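PDB 6GEF: type IV secretion system protein DotB from Yersinia pseudotuberculosis IP 31758, which probably hydrolyses ATP, as a hexameric AAA+ ATPase of the GspE family, to help drive type IVb secretion. Local coordinates for residues A39-T44 with T110-F115; S136-Y139 with T144-E147; E47-E52 with Q127-R132. All blocks are in the same frame, centred on the assembly; numbering follows the deposited sequence.

Interaction 1 of 3, residues A39-T44 with T110-F115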
loop_
_atom_site.group_PDB
_atom_site.type_symbol
_atom_site.label_atom_id
_atom_site.label_comp_id
_atom_site.label_asym_id
_atom_site.label_seq_id
_atom_site.Cartn_x
_atom_site.Cartn_y
_atom_site.Cartn_z
ATOM N N ALA A 39 -52.310 -2.358 -10.799
ATOM C CA ALA A 39 -53.406 -2.420 -9.848
ATOM C C ALA A 39 -53.597 -3.849 -9.328
ATOM O O ALA A 39 -53.864 -4.049 -8.138
ATOM C CB ALA A 39 -54.679 -1.891 -10.470
ATOM N N GLN A 40 -53.476 -4.852 -10.208
ATOM C CA GLN A 40 -53.625 -6.222 -9.801
ATOM C C GLN A 40 -52.389 -6.778 -9.119
ATOM O O GLN A 40 -52.479 -7.726 -8.326
ATOM C CB GLN A 40 -54.008 -7.108 -10.985
ATOM C CG GLN A 40 -53.268 -6.800 -12.240
ATOM C CD GLN A 40 -53.960 -7.320 -13.502
ATOM O OE1 GLN A 40 -53.458 -7.114 -14.607
ATOM N NE2 GLN A 40 -55.142 -7.998 -13.342
ATOM N N PHE A 41 -51.226 -6.216 -9.379
ATOM C CA PHE A 41 -50.060 -6.462 -8.518
ATOM C C PHE A 41 -50.266 -5.913 -7.112
ATOM O O PHE A 41 -50.026 -6.608 -6.128
ATOM C CB PHE A 41 -48.803 -5.858 -9.151
ATOM C CG PHE A 41 -47.566 -6.066 -8.340
ATOM C CD1 PHE A 41 -47.158 -7.334 -7.939
ATOM C CD2 PHE A 41 -46.771 -4.994 -7.997
ATOM C CE1 PHE A 41 -46.020 -7.494 -7.181
ATOM C CE2 PHE A 41 -45.616 -5.164 -7.222
ATOM C CZ PHE A 41 -45.249 -6.406 -6.823
ATOM N N LYS A 42 -50.734 -4.680 -7.011
ATOM C CA LYS A 42 -51.061 -4.108 -5.692
ATOM C C LYS A 42 -52.119 -4.955 -4.978
ATOM O O LYS A 42 -52.036 -5.147 -3.777
ATOM C CB LYS A 42 -51.549 -2.664 -5.859
ATOM C CG LYS A 42 -50.488 -1.736 -6.422
ATOM C CD LYS A 42 -50.960 -0.286 -6.400
ATOM C CE LYS A 42 -49.797 0.679 -6.187
ATOM N NZ LYS A 42 -50.074 2.000 -6.826
ATOM N N ASP A 43 -53.096 -5.466 -5.730
ATOM C CA ASP A 43 -54.079 -6.364 -5.148
ATOM C C ASP A 43 -53.481 -7.686 -4.761
ATOM O O ASP A 43 -53.999 -8.362 -3.862
ATOM C CB ASP A 43 -55.273 -6.539 -6.100
ATOM C CG ASP A 43 -56.051 -5.238 -6.303
ATOM O OD1 ASP A 43 -55.605 -4.146 -5.807
ATOM O OD2 ASP A 43 -57.092 -5.324 -6.977
ATOM N N THR A 44 -52.429 -8.123 -5.446
ATOM C CA THR A 44 -51.713 -9.339 -5.049
ATOM C C THR A 44 -50.985 -9.120 -3.739
ATOM O O THR A 44 -51.004 -10.001 -2.873
ATOM C CB THR A 44 -50.769 -9.784 -6.169
ATOM O OG1 THR A 44 -51.491 -9.846 -7.406
ATOM C CG2 THR A 44 -50.171 -11.146 -5.851
ATOM N N THR A 110 -35.230 -0.408 -3.179
ATOM C CA THR A 110 -36.144 0.712 -3.019
ATOM C C THR A 110 -37.197 0.340 -1.984
ATOM O O THR A 110 -37.120 -0.685 -1.333
ATOM C CB THR A 110 -36.787 1.096 -4.387
ATOM O OG1 THR A 110 -36.050 0.494 -5.461
ATOM C CG2 THR A 110 -36.785 2.605 -4.557
ATOM N N ARG A 111 -38.188 1.216 -1.826
ATOM C CA ARG A 111 -39.378 0.962 -1.046
ATOM C C ARG A 111 -40.612 1.034 -1.933
ATOM O O ARG A 111 -40.662 1.811 -2.888
ATOM C CB ARG A 111 -39.482 1.978 0.071
ATOM C CG ARG A 111 -38.480 1.738 1.228
ATOM C CD ARG A 111 -37.838 3.024 1.717
ATOM N NE ARG A 111 -37.063 3.655 0.649
ATOM C CZ ARG A 111 -35.825 3.324 0.294
ATOM N NH1 ARG A 111 -35.229 3.976 -0.695
ATOM N NH2 ARG A 111 -35.206 2.319 0.933
ATOM N N TYR A 112 -41.597 0.197 -1.635
ATOM C CA TYR A 112 -42.817 0.090 -2.409
ATOM C C TYR A 112 -43.996 0.062 -1.441
ATOM O O TYR A 112 -44.092 -0.856 -0.626
ATOM C CB TYR A 112 -42.800 -1.172 -3.273
ATOM C CG TYR A 112 -44.046 -1.375 -4.114
ATOM C CD1 TYR A 112 -44.220 -0.700 -5.311
ATOM C CD2 TYR A 112 -45.073 -2.205 -3.672
ATOM C CE1 TYR A 112 -45.353 -0.884 -6.076
ATOM C CE2 TYR A 112 -46.206 -2.408 -4.421
ATOM C CZ TYR A 112 -46.355 -1.733 -5.623
ATOM O OH TYR A 112 -47.484 -1.914 -6.395
ATOM N N GLU A 113 -44.902 1.030 -1.585
ATOM C CA GLU A 113 -45.985 1.217 -0.620
ATOM C C GLU A 113 -47.309 0.857 -1.260
ATOM O O GLU A 113 -47.549 1.164 -2.435
ATOM C CB GLU A 113 -46.029 2.675 -0.148
ATOM C CG GLU A 113 -44.690 3.363 -0.003
ATOM C CD GLU A 113 -43.913 2.933 1.253
ATOM O OE1 GLU A 113 -42.718 3.246 1.370
ATOM O OE2 GLU A 113 -44.515 2.280 2.109
ATOM N N VAL A 114 -48.160 0.179 -0.499
ATOM C CA VAL A 114 -49.505 -0.193 -0.954
ATOM C C VAL A 114 -50.481 0.146 0.165
ATOM O O VAL A 114 -50.195 -0.078 1.344
ATOM C CB VAL A 114 -49.573 -1.711 -1.321
ATOM C CG1 VAL A 114 -48.255 -2.220 -1.825
ATOM C CG2 VAL A 114 -50.009 -2.537 -0.145
ATOM N N PHE A 115 -51.656 0.601 -0.230
ATOM C CA PHE A 115 -52.600 1.244 0.713
ATOM C C PHE A 115 -53.808 0.345 0.862
ATOM O O PHE A 115 -54.417 -0.072 -0.137
ATOM C CB PHE A 115 -53.035 2.639 0.220
ATOM C CG PHE A 115 -51.896 3.572 -0.054
ATOM C CD1 PHE A 115 -51.176 3.479 -1.265
ATOM C CD2 PHE A 115 -51.496 4.500 0.898
ATOM C CE1 PHE A 115 -50.083 4.292 -1.499
ATOM C CE2 PHE A 115 -50.411 5.339 0.655
ATOM C CZ PHE A 115 -49.703 5.237 -0.546
#
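Phe41 and Lys42 receive the outer end of Tyr112, whose hydroxyl reaches into the angle between these two helical side chains. Phe41 approaches with the CD2–CE2 side of its ring: CE2 lies 3.9 Å from Tyr112 CZ, and CD2 is 3.5 Å from Tyr112 OH. The two ring planes are inclined at 44° with centroids 5.5 Å apart, an oblique pairing. On the Lys42 side the contact is made by the aliphatic chain, with CE 3.5 Å from Tyr112 OH, while NZ goes on to a long, weak ion pair with Glu38. With CG anti to the backbone N (chi1 180°), the Tyr112 ring continues from a CB that already points toward the helix.

One shell further out, Met150 of strand 143-153 touches both Phe41 and Tyr112, and Val114, on the same side of the strand as Tyr112, packs against Val45 and Leu46. Within the helix, Gln40 O accepts both the backbone N and the hydroxyl of Thr44, and Thr44 OG1 is also hydrogen-bonded to Tyr29.

Over residues 39-44 and 110-115 the axes cross at -82°, almost a right angle, and come within 9.1 Å. This is the packing of a helix across an antiparallel sheet, here in the N-terminal domain that precedes the ATPase core in secretion ATPases of the GspE type.

Interaction 2 of 3, residues S136-Y139 with T144-E147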
loop_
_atom_site.group_PDB
_atom_site.type_symbol
_atom_site.label_atom_id
_atom_site.label_comp_id
_atom_site.label_asym_id
_atom_site.label_seq_id
_atom_site.Cartn_x
_atom_site.Cartn_y
_atom_site.Cartn_z
ATOM N N SER A 136 -32.813 -8.272 -8.151
ATOM C CA SER A 136 -31.494 -8.896 -8.286
ATOM C C SER A 136 -31.440 -9.723 -9.552
ATOM O O SER A 136 -32.397 -10.445 -9.859
ATOM C CB SER A 136 -31.162 -9.801 -7.084
ATOM O OG SER A 136 -30.807 -9.032 -5.942
ATOM N N PRO A 137 -30.350 -9.638 -10.321
ATOM C CA PRO A 137 -30.213 -10.496 -11.495
ATOM C C PRO A 137 -30.345 -11.973 -11.124
ATOM O O PRO A 137 -29.809 -12.422 -10.115
ATOM C CB PRO A 137 -28.806 -10.189 -11.980
ATOM C CG PRO A 137 -28.504 -8.826 -11.514
ATOM C CD PRO A 137 -29.253 -8.670 -10.207
ATOM N N VAL A 138 -31.146 -12.704 -11.881
ATOM C CA VAL A 138 -31.107 -14.160 -11.898
ATOM C C VAL A 138 -31.004 -14.636 -13.344
ATOM O O VAL A 138 -31.101 -13.853 -14.302
ATOM C CB VAL A 138 -32.370 -14.765 -11.254
ATOM C CG1 VAL A 138 -32.436 -14.380 -9.778
ATOM C CG2 VAL A 138 -33.634 -14.312 -11.941
ATOM N N TYR A 139 -30.759 -15.921 -13.512
ATOM C CA TYR A 139 -30.599 -16.544 -14.824
ATOM C C TYR A 139 -31.538 -17.718 -14.917
ATOM O O TYR A 139 -31.438 -18.673 -14.121
ATOM C CB TYR A 139 -29.157 -17.039 -15.038
ATOM C CG TYR A 139 -28.783 -17.215 -16.477
ATOM C CD1 TYR A 139 -28.353 -16.118 -17.238
ATOM C CD2 TYR A 139 -28.841 -18.462 -17.091
ATOM C CE1 TYR A 139 -28.012 -16.279 -18.581
ATOM C CE2 TYR A 139 -28.498 -18.612 -18.439
ATOM C CZ TYR A 139 -28.082 -17.511 -19.162
ATOM O OH TYR A 139 -27.737 -17.672 -20.475
ATOM N N THR A 144 -31.059 -13.836 -18.848
ATOM C CA THR A 144 -31.014 -13.060 -17.625
ATOM C C THR A 144 -32.370 -12.407 -17.374
ATOM O O THR A 144 -32.921 -11.718 -18.250
ATOM C CB THR A 144 -29.945 -11.970 -17.722
ATOM O OG1 THR A 144 -30.265 -11.078 -18.771
ATOM C CG2 THR A 144 -28.579 -12.572 -18.029
ATOM N N THR A 145 -32.943 -12.670 -16.205
ATOM C CA THR A 145 -34.152 -12.017 -15.754
ATOM C C THR A 145 -33.890 -11.331 -14.415
ATOM O O THR A 145 -32.810 -11.377 -13.865
ATOM C CB THR A 145 -35.317 -13.029 -15.650
ATOM O OG1 THR A 145 -36.314 -12.522 -14.750
ATOM C CG2 THR A 145 -34.813 -14.371 -15.129
ATOM N N ALA A 146 -34.934 -10.684 -13.901
ATOM C CA ALA A 146 -34.949 -10.167 -12.541
ATOM C C ALA A 146 -35.613 -11.165 -11.594
ATOM O O ALA A 146 -36.476 -11.935 -11.981
ATOM C CB ALA A 146 -35.704 -8.838 -12.522
ATOM N N GLU A 147 -35.171 -11.120 -10.361
ATOM C CA GLU A 147 -35.963 -11.624 -9.217
ATOM C C GLU A 147 -36.249 -10.456 -8.291
ATOM O O GLU A 147 -35.345 -9.681 -7.967
ATOM C CB GLU A 147 -35.196 -12.722 -8.461
ATOM C CG GLU A 147 -36.051 -13.935 -8.136
ATOM C CD GLU A 147 -36.183 -14.172 -6.659
ATOM O OE1 GLU A 147 -35.144 -14.139 -5.956
ATOM O OE2 GLU A 147 -37.316 -14.423 -6.200
#
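Glu147 and Ser136 form one antiparallel hydrogen-bonded pair of the beta hairpin made by strands 128-140 and 143-153, and Val138 with Thr145 forms the next. The side chain of Glu147 shows how such a ladder can serve an interface. Its CB packs 3.5 Å from Val138 CG1 and lies 3.9 Å from Ser136 O; CG is still 4.0 Å from the same Val138 methyl. At chi2 the chain bends (-118°) and leaves the hairpin partner, so that OE1 makes a salt bridge with Arg255 of the second subunit and a weak hydrogen bond with its His211. The other branch of Val138, CG2, turns to Thr145, whose CG2 shares that face.

Pro137 opposite Ala146 and Tyr139 opposite Thr144 are non-hydrogen-bonded pairs. A proline is readily accommodated there, since strand 143-153 asks for no N-H at this position, and Pro137 O is used outward, accepting Ser236 OG of the second subunit. Backbone bonds from Tyr139 also go to that subunit. On the face shared by Tyr139 and Thr144, the threonine methyl CG2 meets the edge of the ring, 3.6 Å from Tyr139 CD1.

Ser136 and Glu147 join by two nearly straight bonds. Val138 O is approached less squarely: Thr145 N donates to it over 2.9 Å from 36° above the carbonyl plane, and Thr144 CA adds a CH···O contact at 3.4 Å.

Interaction 3 of 3, residues E47-E52 with Q127-R132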
loop_
_atom_site.group_PDB
_atom_site.type_symbol
_atom_site.label_atom_id
_atom_site.label_comp_id
_atom_site.label_asym_id
_atom_site.label_seq_id
_atom_site.Cartn_x
_atom_site.Cartn_y
_atom_site.Cartn_z
ATOM N N GLU A 47 -53.528 -8.950 -1.056
ATOM C CA GLU A 47 -53.973 -10.300 -0.770
ATOM C C GLU A 47 -52.972 -11.034 0.124
ATOM O O GLU A 47 -53.356 -11.661 1.108
ATOM C CB GLU A 47 -54.230 -11.065 -2.085
ATOM C CG GLU A 47 -54.383 -12.574 -1.916
ATOM C CD GLU A 47 -55.473 -12.943 -0.968
ATOM O OE1 GLU A 47 -55.772 -14.143 -0.851
ATOM O OE2 GLU A 47 -56.064 -12.051 -0.314
ATOM N N PHE A 48 -51.709 -11.027 -0.250
ATOM C CA PHE A 48 -50.673 -11.576 0.625
ATOM C C PHE A 48 -50.673 -10.886 1.972
ATOM O O PHE A 48 -50.363 -11.519 2.990
ATOM C CB PHE A 48 -49.290 -11.492 -0.047
ATOM C CG PHE A 48 -49.023 -12.600 -1.016
ATOM C CD1 PHE A 48 -49.303 -13.908 -0.686
ATOM C CD2 PHE A 48 -48.479 -12.345 -2.258
ATOM C CE1 PHE A 48 -49.039 -14.951 -1.577
ATOM C CE2 PHE A 48 -48.211 -13.382 -3.140
ATOM C CZ PHE A 48 -48.505 -14.680 -2.798
ATOM N N LEU A 49 -50.967 -9.598 2.021
ATOM C CA LEU A 49 -50.919 -8.862 3.288
ATOM C C LEU A 49 -52.044 -9.257 4.205
ATOM O O LEU A 49 -51.884 -9.282 5.422
ATOM C CB LEU A 49 -50.920 -7.352 3.020
ATOM C CG LEU A 49 -50.415 -6.462 4.156
ATOM C CD1 LEU A 49 -50.405 -5.013 3.671
ATOM C CD2 LEU A 49 -51.255 -6.637 5.380
ATOM N N ALA A 50 -53.222 -9.556 3.670
ATOM C CA ALA A 50 -54.267 -10.225 4.446
ATOM C C ALA A 50 -53.727 -11.468 5.185
ATOM O O ALA A 50 -54.125 -11.743 6.302
ATOM C CB ALA A 50 -55.448 -10.579 3.562
ATOM N N HIS A 51 -52.827 -12.177 4.549
ATOM C CA HIS A 51 -52.268 -13.406 5.111
ATOM C C HIS A 51 -51.080 -13.168 6.052
ATOM O O HIS A 51 -50.567 -14.134 6.593
ATOM C CB HIS A 51 -51.844 -14.372 3.997
ATOM C CG HIS A 51 -52.994 -15.075 3.342
ATOM N ND1 HIS A 51 -53.524 -16.234 3.863
ATOM C CD2 HIS A 51 -53.707 -14.798 2.226
ATOM C CE1 HIS A 51 -54.524 -16.636 3.107
ATOM N NE2 HIS A 51 -54.654 -15.779 2.111
ATOM N N GLU A 52 -50.658 -11.912 6.227
ATOM C CA GLU A 52 -49.552 -11.573 7.092
ATOM C C GLU A 52 -48.254 -12.218 6.591
ATOM O O GLU A 52 -47.365 -12.598 7.403
ATOM C CB GLU A 52 -49.804 -11.942 8.569
ATOM C CG GLU A 52 -51.106 -11.433 9.147
ATOM C CD GLU A 52 -51.099 -9.901 9.256
ATOM O OE1 GLU A 52 -50.096 -9.377 9.804
ATOM O OE2 GLU A 52 -52.068 -9.216 8.796
ATOM N N GLN A 127 -54.543 3.716 5.614
ATOM C CA GLN A 127 -53.439 3.017 6.195
ATOM C C GLN A 127 -52.491 2.496 5.122
ATOM O O GLN A 127 -52.932 2.006 4.072
ATOM C CB GLN A 127 -53.936 1.867 7.065
ATOM C CG GLN A 127 -52.813 1.087 7.784
ATOM C CD GLN A 127 -51.953 1.989 8.664
ATOM O OE1 GLN A 127 -51.456 3.012 8.209
ATOM N NE2 GLN A 127 -51.794 1.613 9.943
ATOM N N ARG A 128 -51.188 2.587 5.394
ATOM C CA ARG A 128 -50.164 2.388 4.378
ATOM C C ARG A 128 -49.205 1.287 4.795
ATOM O O ARG A 128 -48.835 1.202 5.967
ATOM C CB ARG A 128 -49.392 3.681 4.141
ATOM C CG ARG A 128 -48.272 3.574 3.126
ATOM C CD ARG A 128 -47.237 4.676 3.326
ATOM N NE ARG A 128 -47.233 5.216 4.676
ATOM C CZ ARG A 128 -47.252 6.524 4.968
ATOM N NH1 ARG A 128 -47.282 7.435 3.991
ATOM N NH2 ARG A 128 -47.256 6.909 6.244
ATOM N N PHE A 129 -48.835 0.437 3.849
ATOM C CA PHE A 129 -47.945 -0.702 4.094
ATOM C C PHE A 129 -46.715 -0.560 3.211
ATOM O O PHE A 129 -46.834 -0.475 1.990
ATOM C CB PHE A 129 -48.686 -2.008 3.787
ATOM C CG PHE A 129 -49.641 -2.399 4.866
ATOM C CD1 PHE A 129 -50.879 -1.726 5.020
ATOM C CD2 PHE A 129 -49.324 -3.483 5.716
ATOM C CE1 PHE A 129 -51.742 -2.098 6.019
ATOM C CE2 PHE A 129 -50.205 -3.877 6.701
ATOM C CZ PHE A 129 -51.418 -3.180 6.847
ATOM N N GLY A 130 -45.553 -0.557 3.850
ATOM C CA GLY A 130 -44.280 -0.476 3.139
ATOM C C GLY A 130 -43.689 -1.832 2.883
ATOM O O GLY A 130 -43.897 -2.783 3.626
ATOM N N TYR A 131 -42.915 -1.902 1.812
ATOM C CA TYR A 131 -42.097 -3.076 1.479
ATOM C C TYR A 131 -40.718 -2.617 1.067
ATOM O O TYR A 131 -40.570 -1.612 0.391
ATOM C CB TYR A 131 -42.746 -3.898 0.361
ATOM C CG TYR A 131 -44.004 -4.628 0.789
ATOM C CD1 TYR A 131 -45.236 -3.954 0.865
ATOM C CD2 TYR A 131 -43.968 -5.976 1.146
ATOM C CE1 TYR A 131 -46.365 -4.623 1.260
ATOM C CE2 TYR A 131 -45.123 -6.622 1.527
ATOM C CZ TYR A 131 -46.323 -5.925 1.590
ATOM O OH TYR A 131 -47.465 -6.615 1.964
ATOM N N ARG A 132 -39.710 -3.380 1.461
ATOM C CA ARG A 132 -38.346 -3.222 0.952
ATOM C C ARG A 132 -38.195 -4.093 -0.289
ATOM O O ARG A 132 -38.324 -5.318 -0.214
ATOM C CB ARG A 132 -37.333 -3.641 2.015
ATOM C CG ARG A 132 -37.618 -3.050 3.399
ATOM C CD ARG A 132 -36.591 -3.517 4.393
ATOM N NE ARG A 132 -36.822 -2.931 5.712
ATOM C CZ ARG A 132 -36.353 -1.753 6.123
ATOM N NH1 ARG A 132 -36.576 -1.331 7.352
ATOM N NH2 ARG A 132 -35.615 -1.019 5.300
#
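The Phe129 ring has Leu49 over one face, CD1 lying above it in a CH-pi arrangement, and Tyr131 brings its hydroxyl end to the same leucine. The leucine is modelled too close to the ring for the distances between them to be trusted, so only its place over the face is meaningful. Tyr131 OH lies 3.7 Å from both CB and CG of Leu49, nearer the helix backbone than the phenylalanine. This is helix-on-sheet packing, the last turn of helix 38-50 resting on strand 128-140 of the antiparallel sheet.

Phe129 and Tyr131 are two apart in the strand and so project from the same side of it, with Gly130 between them. Leu49 reaches them with CG anti to its backbone N (chi1 -160°), which lays the branched end against the phenylalanine while CB remains by the tyrosine oxygen. Met150 and Ser152 of strand 143-153 touch the Tyr131 side chain.

Immediately after the contact the helix stops in a Schellman motif. Glu52 adopts a positive phi of 63°, and its N bonds back to Leu49 O over 3.0 Å, so the residue that touches the sheet also takes part in the helix C-cap. Just before it, His51 NE2 is hydrogen-bonded to Phe25 O.

Where the strand begins, the Gln127 side chain turns back to the backbone N of the next residue: its OE1 accepts Arg128 N at 2.9 Å, with the donor tilted 25° from the amide carbonyl plane.

How the interactions relate
Helix 38-50 comes first in the chain and supplies the opening segment of both interaction 1 and interaction 3. Interaction 1 closes a long loop when strand 108-115 returns to the helix; interaction 3 starts further along the helix and closes later, on strand 128-140, so the two loops cross. Their centres are about 8 Å apart, and they are joined directly through the sheet, where Val114 N and Tyr112 N probably bond to Phe129 O and Tyr131 O. Interaction 2 follows in series as a short hairpin. Interactions 1 and 3 tie one helix to neighbouring strands; interaction 2 joins the next strand pair of the same sheet, and its hairpin meets the second subunit.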